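PDB 2EF7: CBS domain protein from Sulfolobus tokodaii, which is of unknown function but carries a tandem pair of CBS domains, a module that in many relatives binds adenine nucleotides and regulates a partner protein or domain. Local coordinates for residues 2-7 against 84-89; 15-20 against 38-43; 20-25 against 64-69; 43-48 against 107-112. One frame throughout, in Å; residues are numbered along the deposited sequence.

Interaction 1. Residues 2-7 against 84-89; sequences EEEIVK and SPITGA
The carboxylate of Glu3 comes up to the CB-CG edge of the Pro85 ring, the two side chains crossing at a slant: OE1 of Glu3 comes to 3.4 Å from CG of Pro85, while OE2 and CD rest near CB. Glu3 reaches there because its CG stands anti to the carbonyl carbon (chi1 -68°) and the chain then runs on extended. Glu4 meets the other segment with its base alone. Its CB packs on CG1 of Ile86 at 3.3 Å, and the chain then bends at chi2 (-79°), which carries the carboxylate away to the hydroxyl of Tyr9. Beyond Glu4, the end of Ile86 lies against the backbone of Ile5, with CD1 of Ile86 3.7 Å from C of Ile5; Ile86 also packs on Ile119 and Ala122 of helix 116-126. Val6 turns its CG2 branch to the second segment, where it meets CB of Ala89 at 4.0 Å and CB of Ser84 at 3.9 Å.

Between these side chains the backbones form a single bridge, Ile5 opposite Pro85, so the N-terminal peptide is tied to the start of helix 86-96, with Pro85 at the N-cap, in the region of the second CBS domain. Two hydrogen bonds, Val6 N to Ser84 O and Ile86 N to Glu4 O, both 2.8 Å, make the bridge, and the CA hydrogens of Ile5 and Pro85 lie against the same two oxygens. Thr87 also packs on Leu90 of the second subunit.

Interaction 2. Residues 15-20 against 38-43; sequences ISVTKD and VIVVDG
Backbone hydrogen bonds carry the pairing of Ser16, Val17 and Thr18 with Ile39, Val40 and Val41, a parallel register. Ile39 N donates to Ile15 O at 3.0 Å, Val17 N to Ile39 O and Val41 N to Val17 O; a fourth bond, Lys19 N to Val41 O, is weak, with an N-H...O angle of 130°. The two short strands are twisted, their directions 38° apart. CA-H...O contacts fill in between the amides, the shortest from Ser16 CA to Ile39 O at 3.0 Å.

Apolar contacts fall on both faces. On one, Val17 and Val38 cross at about a right angle, CG2 to CG2 at 3.9 Å, and Val40 CG1 lies 3.5 Å from Lys19 CA. On the other, Val41 CG1 touches Ser16 CB at 3.9 Å.

The ionic contact is at the C-terminal end. Lys19 stretches out fully beyond CG, laying CD and CE beside the Asp42 carboxylate, and its NZ reaches Asp42 OD2 at 2.7 Å from above the carboxylate plane, 44° out of it. Nearby, Thr18 OG1 donates to Asp20 OD1 within the segment 15-20.

The contact closes a right-handed beta-alpha-beta unit of the CBS fold. Helix 23-33 covers Val38 through Ile26 and Met30, Leu110 of strand 110-115 packs on Ser16, Ile39 and Val41, and strand 45-51 continues the sheet beyond strand 37-42.

Interaction 3. Residues 20-25 against 64-69; sequences DAKLND and SLETKA
Asp20 meets Lys68 through carbon rather than charge: its CB lies 3.9 Å from CD of Lys68, whose chain bends at chi3 (-55°) and takes NZ off to a salt bridge with Glu70. Ala21 follows with its carbonyl, which receives Ala69 N at 2.7 Å and the CA hydrogen of Lys68 beside it. Lys22 stands opposite Lys68 in a single backbone bridge. Its CG rests 3.6 Å from Glu66 O, and a bend at its last torsion (chi4 -65°) turns NZ to a water; that water accepts from Lys22 NZ and donates to Glu66 O.

Lys22 is also the N-cap of helix 23-33, so the contact joins the start of helix 23-33 to the loop between helix 52-60 and strand 74-75. That loop is shaped by a type I turn from Ser64 to Thr67 and an ST turn at Ser64; Ser64 O accepts both Thr67 N and Thr67 OG1 from one face of its plane.

Leu23 N donates to Thr67 O at 2.8 Å, and Leu23 CD2 approaches Leu65 CD2 at 4.3 Å. Next, Asn24 N reaches Leu65 O at 3.0 Å, in the carbonyl plane on a lone pair, with an N-H...O angle of 167°, while Asn24 CB packs on Leu65 CB at 4.0 Å. Both Leu23 and Asn24 also touch Ile59 of the third subunit, and Leu65 packs on its counterpart there.

Interaction 4. Residues 43-48 against 107-112; sequences GNKPVG and KGNLKG
A single backbone hydrogen bond joins Asn44 to Leu110: Leu110 N donates to Asn44 O at 2.8 Å with an N-H...O angle of 165°, and the CA hydrogen of Asn109 points to the same oxygen. The directions of the touching parts are 66° apart, so the bond joins the loop at Asn44 to the start of strand 110-115, and the two chains do not run as paired strands.

Polar side chains meet mainly through carbon and carbonyl atoms. OD1 of Asn109 sits against CB of Asn44 at 3.0 Å, and the two amide planes stand 84° apart. Lys45 lies along the backbone of 107-108, its CG 3.3 Å from Gly108 O and its CE 3.3 Å from Lys107 O; the bend at chi4 leaves NZ 3.7 Å from Asn109 OD1. The backbone angles of Gly108, with a positive phi, by themselves call for glycine.

The apolar contact is Pro46 CG on Leu110 CD1 at 3.8 Å, reached because Leu110 holds its CG anti to the backbone N.

Each segment runs into a strand with a classic beta bulge, at Val47-Gly48 facing Val40 and at Lys111-Gly112 facing Val103. The contact lies between the four-stranded sheet that holds 45-51 and the three-stranded sheet that holds 110-115: Leu110 packs on Ile39 and Val41 of strand 37-42, and Pro46 on Pro102 and Val104 of strand 100-104.

From the N terminus, residues 2-7 start the widest loop, which interaction 1 closes at 84-89, joining the leading peptide to helix 86-96. Interactions 2 and 3 are nested inside it. Interaction 2 closes the short loop through helix 23-33, while interaction 3 starts at the shared Asp20 and ends at 64-69, crossing it and tying the start of helix 23-33 to the loop after helix 52-60. Interaction 4 opens at Gly43, where interaction 2 ends, and runs to 107-112, crossing both 1 and 3 and tying together the beginnings of strands 45-51 and 110-115. Contacts 2 and 4 meet in one sheet, whereas the centres of 1 and 3 lie about 36 Å apart.

Interaction 1. Residues 2-7 against 84-89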
# COMPACT_ATOMS: atom_id res chain seq x y z
N GLU A 2 -12.20 21.41 -5.64
CA GLU A 2 -11.02 22.11 -6.13
C GLU A 2 -9.84 21.14 -6.16
O GLU A 2 -9.88 20.08 -5.54
CB GLU A 2 -10.70 23.29 -5.21
CG GLU A 2 -11.87 24.25 -5.02
CD GLU A 2 -11.59 25.33 -4.00
OE1 GLU A 2 -12.47 26.19 -3.79
OE2 GLU A 2 -10.49 25.32 -3.40
N GLU A 3 -8.79 21.49 -6.90
CA GLU A 3 -7.61 20.64 -6.99
C GLU A 3 -6.81 20.67 -5.69
O GLU A 3 -6.69 21.71 -5.05
CB GLU A 3 -6.70 21.11 -8.13
CG GLU A 3 -7.26 20.91 -9.54
CD GLU A 3 -6.38 21.53 -10.62
OE1 GLU A 3 -6.08 22.74 -10.52
OE2 GLU A 3 -5.99 20.80 -11.56
N GLU A 4 -6.29 19.52 -5.28
CA GLU A 4 -5.45 19.44 -4.09
C GLU A 4 -4.12 19.97 -4.60
O GLU A 4 -3.85 19.85 -5.80
CB GLU A 4 -5.27 17.99 -3.65
CG GLU A 4 -6.52 17.30 -3.18
CD GLU A 4 -6.88 17.67 -1.76
OE1 GLU A 4 -6.88 18.88 -1.45
OE2 GLU A 4 -7.17 16.76 -0.96
N ILE A 5 -3.29 20.55 -3.74
CA ILE A 5 -2.00 21.05 -4.21
C ILE A 5 -0.82 20.38 -3.51
O ILE A 5 -0.92 19.98 -2.36
CB ILE A 5 -1.89 22.59 -4.05
CG1 ILE A 5 -1.84 22.98 -2.57
CG2 ILE A 5 -3.07 23.28 -4.74
CD1 ILE A 5 -1.48 24.45 -2.34
N VAL A 6 0.29 20.27 -4.23
CA VAL A 6 1.53 19.65 -3.74
C VAL A 6 1.89 20.00 -2.30
O VAL A 6 2.16 19.12 -1.48
CB VAL A 6 2.71 20.04 -4.67
CG1 VAL A 6 4.03 19.55 -4.10
CG2 VAL A 6 2.47 19.46 -6.07
N LYS A 7 1.88 21.29 -2.00
CA LYS A 7 2.20 21.83 -0.68
C LYS A 7 1.53 21.07 0.48
O LYS A 7 2.16 20.82 1.51
CB LYS A 7 1.80 23.31 -0.65
CG LYS A 7 2.14 24.06 0.63
CD LYS A 7 1.66 25.51 0.53
CE LYS A 7 2.00 26.30 1.78
NZ LYS A 7 3.47 26.43 1.97
N SER A 84 1.65 23.90 -7.15
CA SER A 84 1.10 23.08 -8.23
C SER A 84 0.01 22.12 -7.79
O SER A 84 0.04 21.61 -6.66
CB SER A 84 2.19 22.22 -8.88
OG SER A 84 3.24 23.01 -9.41
N PRO A 85 -0.95 21.85 -8.68
CA PRO A 85 -2.04 20.92 -8.36
C PRO A 85 -1.39 19.53 -8.32
O PRO A 85 -0.39 19.29 -8.99
CB PRO A 85 -2.99 21.06 -9.55
CG PRO A 85 -2.75 22.48 -10.01
CD PRO A 85 -1.25 22.60 -9.92
N ILE A 86 -1.97 18.64 -7.53
CA ILE A 86 -1.48 17.28 -7.38
C ILE A 86 -1.22 16.59 -8.72
O ILE A 86 -0.17 16.00 -8.93
CB ILE A 86 -2.49 16.43 -6.58
CG1 ILE A 86 -2.57 16.97 -5.15
CG2 ILE A 86 -2.10 14.95 -6.60
CD1 ILE A 86 -1.27 16.86 -4.39
N THR A 87 -2.19 16.67 -9.63
CA THR A 87 -2.05 16.02 -10.92
C THR A 87 -0.91 16.57 -11.74
O THR A 87 -0.39 15.90 -12.63
CB THR A 87 -3.36 16.11 -11.72
OG1 THR A 87 -3.73 17.47 -11.92
CG2 THR A 87 -4.46 15.40 -10.97
N GLY A 88 -0.50 17.80 -11.44
CA GLY A 88 0.61 18.38 -12.16
C GLY A 88 1.86 17.60 -11.81
O GLY A 88 2.67 17.26 -12.69
N ALA A 89 2.03 17.32 -10.52
CA ALA A 89 3.18 16.55 -10.07
C ALA A 89 3.10 15.16 -10.71
O ALA A 89 4.11 14.60 -11.13
CB ALA A 89 3.16 16.43 -8.54

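Interaction 2. Residues 15-20 against 38-43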
# COMPACT_ATOMS: atom_id res chain seq x y z
N ILE A 15 16.22 16.70 4.16
CA ILE A 15 17.62 17.01 4.38
C ILE A 15 18.36 17.22 3.07
O ILE A 15 18.22 16.42 2.14
CB ILE A 15 18.32 15.88 5.15
CG1 ILE A 15 17.61 15.65 6.48
CG2 ILE A 15 19.78 16.21 5.35
CD1 ILE A 15 17.61 16.86 7.40
N SER A 16 19.15 18.29 3.01
CA SER A 16 19.92 18.59 1.81
C SER A 16 21.37 18.90 2.16
O SER A 16 21.67 19.24 3.29
CB SER A 16 19.33 19.80 1.10
OG SER A 16 19.52 20.97 1.87
N VAL A 17 22.25 18.78 1.17
CA VAL A 17 23.67 19.09 1.35
C VAL A 17 24.05 19.91 0.14
O VAL A 17 23.43 19.76 -0.93
CB VAL A 17 24.54 17.80 1.39
CG1 VAL A 17 24.11 16.91 2.56
CG2 VAL A 17 24.45 17.04 0.06
N THR A 18 25.04 20.78 0.28
CA THR A 18 25.45 21.61 -0.84
C THR A 18 26.22 20.79 -1.86
O THR A 18 26.78 19.74 -1.53
CB THR A 18 26.33 22.79 -0.37
OG1 THR A 18 27.59 22.29 0.08
CG2 THR A 18 25.66 23.52 0.77
N LYS A 19 26.25 21.27 -3.10
CA LYS A 19 26.92 20.55 -4.17
C LYS A 19 28.42 20.32 -3.99
O LYS A 19 29.01 19.53 -4.73
CB LYS A 19 26.66 21.25 -5.51
CG LYS A 19 27.23 22.64 -5.64
CD LYS A 19 27.07 23.14 -7.07
CE LYS A 19 27.62 24.55 -7.24
NZ LYS A 19 27.56 25.00 -8.66
N ASP A 20 29.05 20.98 -3.03
CA ASP A 20 30.47 20.76 -2.81
C ASP A 20 30.74 20.05 -1.48
O ASP A 20 31.89 19.95 -1.04
CB ASP A 20 31.24 22.08 -2.88
CG ASP A 20 30.97 22.98 -1.70
OD1 ASP A 20 29.84 22.97 -1.18
OD2 ASP A 20 31.90 23.72 -1.30
N VAL A 38 19.71 12.25 0.35
CA VAL A 38 19.63 13.67 0.62
C VAL A 38 19.54 14.39 -0.71
O VAL A 38 19.99 13.89 -1.74
CB VAL A 38 20.87 14.20 1.39
CG1 VAL A 38 20.93 13.59 2.78
CG2 VAL A 38 22.14 13.89 0.62
N ILE A 39 18.95 15.57 -0.69
CA ILE A 39 18.85 16.38 -1.89
C ILE A 39 20.12 17.21 -1.96
O ILE A 39 20.58 17.72 -0.94
CB ILE A 39 17.66 17.35 -1.79
CG1 ILE A 39 16.37 16.55 -1.63
CG2 ILE A 39 17.62 18.25 -3.03
CD1 ILE A 39 16.10 15.59 -2.78
N VAL A 40 20.71 17.32 -3.14
CA VAL A 40 21.90 18.15 -3.28
C VAL A 40 21.40 19.50 -3.80
O VAL A 40 20.63 19.54 -4.77
CB VAL A 40 22.90 17.57 -4.28
CG1 VAL A 40 24.13 18.46 -4.33
CG2 VAL A 40 23.28 16.12 -3.88
N VAL A 41 21.79 20.59 -3.14
CA VAL A 41 21.36 21.91 -3.58
C VAL A 41 22.52 22.80 -3.95
O VAL A 41 23.66 22.61 -3.51
CB VAL A 41 20.53 22.67 -2.51
CG1 VAL A 41 19.25 21.90 -2.19
CG2 VAL A 41 21.34 22.90 -1.25
N ASP A 42 22.20 23.77 -4.80
CA ASP A 42 23.14 24.77 -5.28
C ASP A 42 22.42 26.04 -4.85
O ASP A 42 21.46 26.44 -5.49
CB ASP A 42 23.22 24.70 -6.81
CG ASP A 42 24.25 25.66 -7.39
OD1 ASP A 42 24.42 26.77 -6.84
OD2 ASP A 42 24.88 25.31 -8.41
N GLY A 43 22.87 26.64 -3.75
CA GLY A 43 22.22 27.85 -3.26
C GLY A 43 20.72 27.65 -3.03
O GLY A 43 19.91 28.43 -3.54

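Interaction 3. Residues 20-25 against 64-69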
# COMPACT_ATOMS: atom_id res chain seq x y z
N ASP A 20 29.05 20.98 -3.03
CA ASP A 20 30.47 20.76 -2.81
C ASP A 20 30.74 20.05 -1.48
O ASP A 20 31.89 19.95 -1.04
CB ASP A 20 31.24 22.08 -2.88
CG ASP A 20 30.97 22.98 -1.70
OD1 ASP A 20 29.84 22.97 -1.18
OD2 ASP A 20 31.90 23.72 -1.30
N ALA A 21 29.68 19.55 -0.84
CA ALA A 21 29.81 18.83 0.42
C ALA A 21 30.62 17.57 0.15
O ALA A 21 30.48 16.96 -0.91
CB ALA A 21 28.43 18.46 0.94
N LYS A 22 31.47 17.16 1.10
CA LYS A 22 32.31 15.98 0.90
C LYS A 22 31.59 14.68 1.22
O LYS A 22 30.73 14.63 2.10
CB LYS A 22 33.58 16.09 1.74
CG LYS A 22 34.44 17.31 1.43
CD LYS A 22 35.55 17.46 2.45
CE LYS A 22 36.36 18.72 2.24
NZ LYS A 22 37.12 18.69 0.95
N LEU A 23 31.95 13.61 0.51
CA LEU A 23 31.32 12.32 0.71
C LEU A 23 31.24 11.93 2.18
O LEU A 23 30.18 11.57 2.66
CB LEU A 23 32.05 11.24 -0.09
CG LEU A 23 31.48 9.82 -0.06
CD1 LEU A 23 31.90 9.06 -1.31
CD2 LEU A 23 31.95 9.08 1.19
N ASN A 24 32.36 12.02 2.90
CA ASN A 24 32.32 11.62 4.30
C ASN A 24 31.37 12.46 5.15
O ASN A 24 30.73 11.92 6.06
CB ASN A 24 33.73 11.61 4.92
CG ASN A 24 34.32 12.99 5.04
OD1 ASN A 24 34.44 13.72 4.06
ND2 ASN A 24 34.70 13.35 6.26
N ASP A 25 31.27 13.76 4.87
CA ASP A 25 30.35 14.59 5.66
C ASP A 25 28.91 14.23 5.34
O ASP A 25 28.04 14.21 6.23
CB ASP A 25 30.59 16.08 5.40
CG ASP A 25 31.96 16.54 5.89
OD1 ASP A 25 32.41 16.02 6.94
OD2 ASP A 25 32.57 17.41 5.25
N SER A 64 37.62 9.06 -3.22
CA SER A 64 38.04 9.29 -1.84
C SER A 64 36.92 9.88 -0.99
O SER A 64 35.85 10.23 -1.50
CB SER A 64 39.24 10.23 -1.79
OG SER A 64 38.85 11.56 -2.05
N LEU A 65 37.20 10.00 0.30
CA LEU A 65 36.25 10.54 1.26
C LEU A 65 36.01 12.04 1.07
O LEU A 65 35.04 12.58 1.61
CB LEU A 65 36.75 10.29 2.69
CG LEU A 65 36.99 8.85 3.16
CD1 LEU A 65 37.42 8.87 4.63
CD2 LEU A 65 35.73 8.02 2.99
N GLU A 66 36.88 12.70 0.32
CA GLU A 66 36.74 14.14 0.09
C GLU A 66 35.94 14.47 -1.19
O GLU A 66 35.69 15.64 -1.49
CB GLU A 66 38.11 14.81 0.01
CG GLU A 66 38.90 14.83 1.30
CD GLU A 66 39.63 13.52 1.57
OE1 GLU A 66 40.38 13.06 0.69
OE2 GLU A 66 39.45 12.96 2.68
N THR A 67 35.54 13.44 -1.93
CA THR A 67 34.81 13.65 -3.17
C THR A 67 33.57 14.54 -2.95
O THR A 67 32.76 14.29 -2.05
CB THR A 67 34.40 12.30 -3.78
OG1 THR A 67 35.56 11.45 -3.86
CG2 THR A 67 33.83 12.49 -5.18
N LYS A 68 33.43 15.57 -3.77
CA LYS A 68 32.30 16.49 -3.65
C LYS A 68 30.99 15.87 -4.12
O LYS A 68 30.96 15.03 -5.01
CB LYS A 68 32.58 17.78 -4.43
CG LYS A 68 33.79 18.58 -3.90
CD LYS A 68 33.95 19.92 -4.63
CE LYS A 68 34.04 19.72 -6.14
NZ LYS A 68 33.89 20.98 -6.92
N ALA A 69 29.89 16.31 -3.51
CA ALA A 69 28.57 15.82 -3.84
C ALA A 69 28.27 15.80 -5.34
O ALA A 69 27.86 14.78 -5.88
CB ALA A 69 27.51 16.65 -3.10
O HOH W 1 36.49 18.08 -1.71

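Interaction 4. Residues 43-48 against 107-112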
# COMPACT_ATOMS: atom_id res chain seq x y z
N GLY A 43 22.87 26.64 -3.75
CA GLY A 43 22.22 27.85 -3.26
C GLY A 43 20.72 27.65 -3.03
O GLY A 43 19.91 28.43 -3.54
N ASN A 44 20.37 26.61 -2.28
CA ASN A 44 18.98 26.28 -1.96
C ASN A 44 18.19 25.63 -3.10
O ASN A 44 17.06 25.16 -2.90
CB ASN A 44 18.22 27.51 -1.49
CG ASN A 44 18.87 28.17 -0.29
OD1 ASN A 44 19.22 27.50 0.68
ND2 ASN A 44 19.03 29.49 -0.36
N LYS A 45 18.76 25.58 -4.30
CA LYS A 45 18.05 24.99 -5.42
C LYS A 45 18.52 23.57 -5.69
O LYS A 45 19.72 23.33 -5.79
CB LYS A 45 18.22 25.87 -6.66
CG LYS A 45 17.67 27.28 -6.45
CD LYS A 45 17.84 28.15 -7.68
CE LYS A 45 17.10 29.49 -7.53
NZ LYS A 45 17.53 30.25 -6.33
N PRO A 46 17.58 22.61 -5.79
CA PRO A 46 17.86 21.19 -6.05
C PRO A 46 18.60 20.95 -7.36
O PRO A 46 18.14 21.38 -8.41
CB PRO A 46 16.46 20.56 -6.10
CG PRO A 46 15.59 21.52 -5.36
CD PRO A 46 16.13 22.86 -5.76
N VAL A 47 19.74 20.25 -7.30
CA VAL A 47 20.50 19.93 -8.51
C VAL A 47 20.72 18.43 -8.63
O VAL A 47 21.29 17.95 -9.61
CB VAL A 47 21.86 20.64 -8.55
CG1 VAL A 47 21.67 22.11 -8.86
CG2 VAL A 47 22.58 20.46 -7.22
N GLY A 48 20.27 17.69 -7.64
CA GLY A 48 20.44 16.25 -7.69
C GLY A 48 20.06 15.55 -6.41
O GLY A 48 19.45 16.15 -5.51
N LYS A 107 10.54 30.88 -6.04
CA LYS A 107 11.88 31.37 -6.32
C LYS A 107 12.86 30.24 -6.65
O LYS A 107 14.04 30.48 -6.91
CB LYS A 107 12.40 32.19 -5.13
CG LYS A 107 11.67 33.53 -4.93
CD LYS A 107 11.92 34.47 -6.10
CE LYS A 107 11.24 35.82 -5.92
NZ LYS A 107 9.75 35.77 -6.06
N GLY A 108 12.35 29.00 -6.63
CA GLY A 108 13.18 27.85 -6.96
C GLY A 108 13.86 27.14 -5.80
O GLY A 108 14.57 26.16 -6.01
N ASN A 109 13.63 27.63 -4.58
CA ASN A 109 14.23 27.05 -3.38
C ASN A 109 13.54 25.80 -2.88
O ASN A 109 12.31 25.71 -2.89
CB ASN A 109 14.27 28.09 -2.26
CG ASN A 109 15.11 29.30 -2.62
OD1 ASN A 109 16.27 29.18 -3.01
ND2 ASN A 109 14.52 30.49 -2.50
N LEU A 110 14.34 24.84 -2.43
CA LEU A 110 13.84 23.56 -1.92
C LEU A 110 12.89 23.74 -0.73
O LEU A 110 13.20 24.47 0.22
CB LEU A 110 15.02 22.68 -1.52
CG LEU A 110 14.75 21.25 -1.03
CD1 LEU A 110 14.04 20.43 -2.11
CD2 LEU A 110 16.08 20.61 -0.66
N LYS A 111 11.73 23.09 -0.79
CA LYS A 111 10.72 23.16 0.27
C LYS A 111 10.30 21.79 0.77
O LYS A 111 9.84 21.65 1.90
CB LYS A 111 9.48 23.93 -0.21
CG LYS A 111 9.67 25.43 -0.38
CD LYS A 111 9.82 26.11 0.97
CE LYS A 111 10.31 27.54 0.82
NZ LYS A 111 10.47 28.19 2.15
N GLY A 112 10.43 20.77 -0.08
CA GLY A 112 10.04 19.43 0.31
C GLY A 112 10.21 18.41 -0.80
O GLY A 112 10.84 18.68 -1.82